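NAD-dependent aldehyde dehydrogenase (Burkholderia multivorans, PDB 5UJU) probably oxidises aldehydes to the corresponding carboxylic acids with NAD+ as the electron acceptor. Local coordinates at residues 224-227 with 228-231; 275-278 with 279-283. All coordinates share one frame; numbering follows the deposited sequence.

Contact 1 of 2, residues 224-227 with 228-231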
loop_
_atom_site.group_PDB
_atom_site.type_symbol
_atom_site.label_atom_id
_atom_site.label_comp_id
_atom_site.label_asym_id
_atom_site.label_seq_id
_atom_site.Cartn_x
_atom_site.Cartn_y
_atom_site.Cartn_z
ATOM N N GLY A 224 -5.402 12.456 -4.992
ATOM C CA GLY A 224 -6.178 11.638 -4.072
ATOM C C GLY A 224 -7.649 11.552 -4.450
ATOM O O GLY A 224 -8.258 10.482 -4.367
ATOM N N LEU A 225 -8.238 12.675 -4.873
ATOM C CA LEU A 225 -9.654 12.693 -5.233
ATOM C C LEU A 225 -9.953 11.719 -6.368
ATOM O O LEU A 225 -10.887 10.913 -6.286
ATOM C CB LEU A 225 -10.065 14.115 -5.611
ATOM C CG LEU A 225 -11.377 14.363 -6.373
ATOM C CD1 LEU A 225 -12.591 13.837 -5.600
ATOM C CD2 LEU A 225 -11.528 15.857 -6.672
ATOM N N PHE A 226 -9.151 11.764 -7.430
ATOM C CA PHE A 226 -9.414 10.948 -8.602
ATOM C C PHE A 226 -8.889 9.524 -8.464
ATOM O O PHE A 226 -9.454 8.615 -9.075
ATOM C CB PHE A 226 -8.849 11.653 -9.840
ATOM C CG PHE A 226 -9.683 12.821 -10.251
ATOM C CD1 PHE A 226 -10.835 12.627 -11.004
ATOM C CD2 PHE A 226 -9.389 14.099 -9.799
ATOM C CE1 PHE A 226 -11.647 13.695 -11.352
ATOM C CE2 PHE A 226 -10.200 15.173 -10.144
ATOM C CZ PHE A 226 -11.334 14.966 -10.923
ATOM N N ALA A 227 -7.837 9.293 -7.665
ATOM C CA ALA A 227 -7.514 7.916 -7.298
ATOM C C ALA A 227 -8.674 7.266 -6.541
ATOM O O ALA A 227 -8.956 6.071 -6.719
ATOM C CB ALA A 227 -6.244 7.879 -6.449
ATOM N N ASP A 228 -9.309 8.026 -5.643
ATOM C CA ASP A 228 -10.472 7.533 -4.916
ATOM C C ASP A 228 -11.603 7.197 -5.885
ATOM O O ASP A 228 -12.143 6.088 -5.861
ATOM C CB ASP A 228 -10.937 8.576 -3.895
ATOM C CG ASP A 228 -10.126 8.579 -2.595
ATOM O OD1 ASP A 228 -9.322 7.658 -2.369
ATOM O OD2 ASP A 228 -10.316 9.524 -1.782
ATOM N N LEU A 229 -11.955 8.147 -6.761
ATOM C CA LEU A 229 -13.092 7.963 -7.664
ATOM C C LEU A 229 -12.844 6.838 -8.657
ATOM O O LEU A 229 -13.726 6.009 -8.895
ATOM C CB LEU A 229 -13.390 9.264 -8.413
ATOM C CG LEU A 229 -14.120 10.360 -7.651
ATOM C CD1 LEU A 229 -14.205 11.611 -8.538
ATOM C CD2 LEU A 229 -15.522 9.860 -7.236
ATOM N N ALA A 230 -11.637 6.788 -9.233
ATOM C CA ALA A 230 -11.287 5.779 -10.225
ATOM C C ALA A 230 -11.271 4.370 -9.646
ATOM O O ALA A 230 -11.232 3.398 -10.406
ATOM C CB ALA A 230 -9.917 6.096 -10.847
ATOM N N THR A 231 -11.229 4.228 -8.324
ATOM C CA THR A 231 -11.321 2.906 -7.722
ATOM C C THR A 231 -12.671 2.699 -7.035
ATOM O O THR A 231 -12.801 1.817 -6.181
ATOM C CB THR A 231 -10.159 2.677 -6.749
ATOM O OG1 THR A 231 -10.119 3.744 -5.794
ATOM C CG2 THR A 231 -8.814 2.634 -7.524
#
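Asp228 N donates to Gly224 O at 3.0 Å, the first of three successive amides met by a carbonyl four residues earlier, as in any regular alpha-helix. Leu229 N follows with Leu225 O. Ala230 N then finds Phe226 O at 2.9 Å, with an N-H...O angle of 160°. The series frays at the next residue. Thr231 N lies 3.3 Å from Ala227 O and is held there weakly, at an N-H...O angle of 129°, while it also bonds to Asp228 O. The hydroxyl folds back to the same two carbonyls: a chi1 of 54° turns Thr231 OG1 toward the helix, where it comes within bonding range of both, 2.8 Å from Ala227 O and 3.1 Å from Asp228 O. Asn233 ND2 gives Asp228 O a further donor.

This is the C-terminal end of helix 217-230, the crossover of a beta-alpha-beta unit between strands 191-211 and 234-238 in the Rossmann-like part of the aldehyde dehydrogenase fold. On its apolar side, Leu225 and Leu229 lie side by side and point the same way, CD1 to CD1 at 4.0 Å, and both rest on Val235 of the following strand. Leu229 CD1 also comes within 4.3 Å of Phe226 CD1, approaching that ring obliquely. Asp228 touches Val235 as the two leucines do, and the OD1 of its buried carboxylate forms a salt bridge with Arg553.

Contact 2 of 2, residues 275-278 with 279-283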
loop_
_atom_site.group_PDB
_atom_site.type_symbol
_atom_site.label_atom_id
_atom_site.label_comp_id
_atom_site.label_asym_id
_atom_site.label_seq_id
_atom_site.Cartn_x
_atom_site.Cartn_y
_atom_site.Cartn_z
ATOM N N PRO A 275 -11.895 28.747 9.560
ATOM C CA PRO A 275 -10.581 28.448 10.135
ATOM C C PRO A 275 -10.666 27.970 11.577
ATOM O O PRO A 275 -11.631 28.242 12.301
ATOM C CB PRO A 275 -9.842 29.790 10.043
ATOM C CG PRO A 275 -10.494 30.479 8.901
ATOM C CD PRO A 275 -11.948 30.114 9.019
ATOM N N ASN A 276 -9.592 27.285 11.993
ATOM C CA ASN A 276 -9.501 26.576 13.270
ATOM C C ASN A 276 -10.424 25.358 13.270
ATOM O O ASN A 276 -11.063 25.048 14.277
ATOM C CB ASN A 276 -9.799 27.488 14.472
ATOM C CG ASN A 276 -9.040 28.824 14.417
ATOM O OD1 ASN A 276 -7.974 28.921 13.814
ATOM N ND2 ASN A 276 -9.593 29.853 15.059
ATOM N N ASP A 277 -10.489 24.661 12.134
ATOM C CA ASP A 277 -11.304 23.460 12.001
ATOM C C ASP A 277 -10.569 22.192 12.437
ATOM O O ASP A 277 -11.012 21.089 12.100
ATOM C CB ASP A 277 -11.808 23.321 10.556
ATOM C CG ASP A 277 -10.685 23.017 9.548
ATOM O OD1 ASP A 277 -9.499 22.960 9.936
ATOM O OD2 ASP A 277 -10.987 22.883 8.344
ATOM N N GLY A 278 -9.454 22.321 13.164
ATOM C CA GLY A 278 -8.621 21.157 13.439
ATOM C C GLY A 278 -9.352 20.065 14.207
ATOM O O GLY A 278 -9.234 18.879 13.884
ATOM N N ALA A 279 -10.098 20.444 15.246
ATOM C CA ALA A 279 -10.838 19.448 16.027
ATOM C C ALA A 279 -11.916 18.767 15.190
ATOM O O ALA A 279 -12.128 17.557 15.308
ATOM C CB ALA A 279 -11.449 20.092 17.271
ATOM N N LEU A 280 -12.637 19.534 14.371
ATOM C CA LEU A 280 -13.626 18.931 13.480
ATOM C C LEU A 280 -12.964 17.912 12.560
ATOM O O LEU A 280 -13.510 16.827 12.322
ATOM C CB LEU A 280 -14.333 20.027 12.680
ATOM C CG LEU A 280 -15.535 19.716 11.790
ATOM C CD1 LEU A 280 -16.261 20.990 11.446
ATOM C CD2 LEU A 280 -15.109 19.059 10.509
ATOM N N VAL A 281 -11.783 18.246 12.033
ATOM C CA VAL A 281 -11.112 17.357 11.092
ATOM C C VAL A 281 -10.625 16.100 11.797
ATOM O O VAL A 281 -10.724 14.993 11.254
ATOM C CB VAL A 281 -9.968 18.107 10.389
ATOM C CG1 VAL A 281 -9.113 17.152 9.563
ATOM C CG2 VAL A 281 -10.553 19.191 9.504
ATOM N N GLN A 282 -10.085 16.242 13.009
ATOM C CA GLN A 282 -9.688 15.064 13.778
ATOM C C GLN A 282 -10.863 14.112 13.976
ATOM O O GLN A 282 -10.730 12.893 13.786
ATOM C CB GLN A 282 -9.136 15.472 15.140
ATOM C CG GLN A 282 -7.744 16.010 15.149
ATOM C CD GLN A 282 -7.316 16.322 16.562
ATOM O OE1 GLN A 282 -7.976 15.913 17.527
ATOM N NE2 GLN A 282 -6.203 17.021 16.700
ATOM N N ASP A 283 -12.018 14.652 14.380
ATOM C CA ASP A 283 -13.194 13.813 14.596
ATOM C C ASP A 283 -13.608 13.122 13.311
ATOM O O ASP A 283 -13.918 11.928 13.315
ATOM C CB ASP A 283 -14.353 14.646 15.143
ATOM C CG ASP A 283 -14.122 15.102 16.567
ATOM O OD1 ASP A 283 -13.157 14.609 17.201
ATOM O OD2 ASP A 283 -14.906 15.951 17.048
HETATM O O HOH W 1 -11.740 22.839 15.589
#
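The first turn of helix 278-285 begins at Asp277, its N-cap residue, in the loop that follows strand 268-270 at the surface of the protein. An N-cap side chain often turns back to the exposed amides of the first turn, but here the carboxylate makes no capping bond. Its rotation (chi1 68°) accompanies bonds made elsewhere: OD2 accepts a hydrogen bond from Thr273 OG1 and forms a salt bridge with Lys238, the last residue of strand 234-238. The loop before the helix is thereby tied to the end of a neighbouring strand, and the paired lysine probably stabilises the negative charge.

What Asp277 gives the helix is its carbonyl. Val281 N donates to Asp277 O at 2.9 Å, nearly in line with the C=O bond, and the next amide follows suit, Gln282 N meeting Gly278 O with an N-H...O angle of 164°. The side chains of Asp277 and Val281 cross obliquely, and Val281 does the touching with one methyl. Its CG2 stands anti to the carbonyl carbon and beside the backbone N, which brings this branch over the start of the helix, 3.8 Å from Asp277 CG and 3.2 Å from Asp277 O. The two carboxylate oxygens are almost equally distant from that methyl, so the contact is simple packing against the group as a whole. Gln282 CG runs past the carbonyl that its own amide uses, 3.5 Å from Gly278 O. An early amide of the turn is met by solvent: one water accepts from Ala279 N at 2.9 Å and donates to Asn276 O at 2.7 Å.

How the contacts relate
Contact 1 comes first along the chain and contact 2 follows, their centres about 23 Å apart and their nearest atoms about 14 Å, so the two do not touch. They lie at opposite ends of their helices: 224-231 closes helix 217-230, whereas 275-283 opens helix 278-285. Strand 234-238, helix 245-260 and strand 268-270 come between them. Strand 234-238 borders both, contact 1 near its start and contact 2 at its end. This one strand of the mixed sheet is therefore a neighbour of both a buried helix end and a surface helix start, in the Rossmann-like part of the aldehyde dehydrogenase fold.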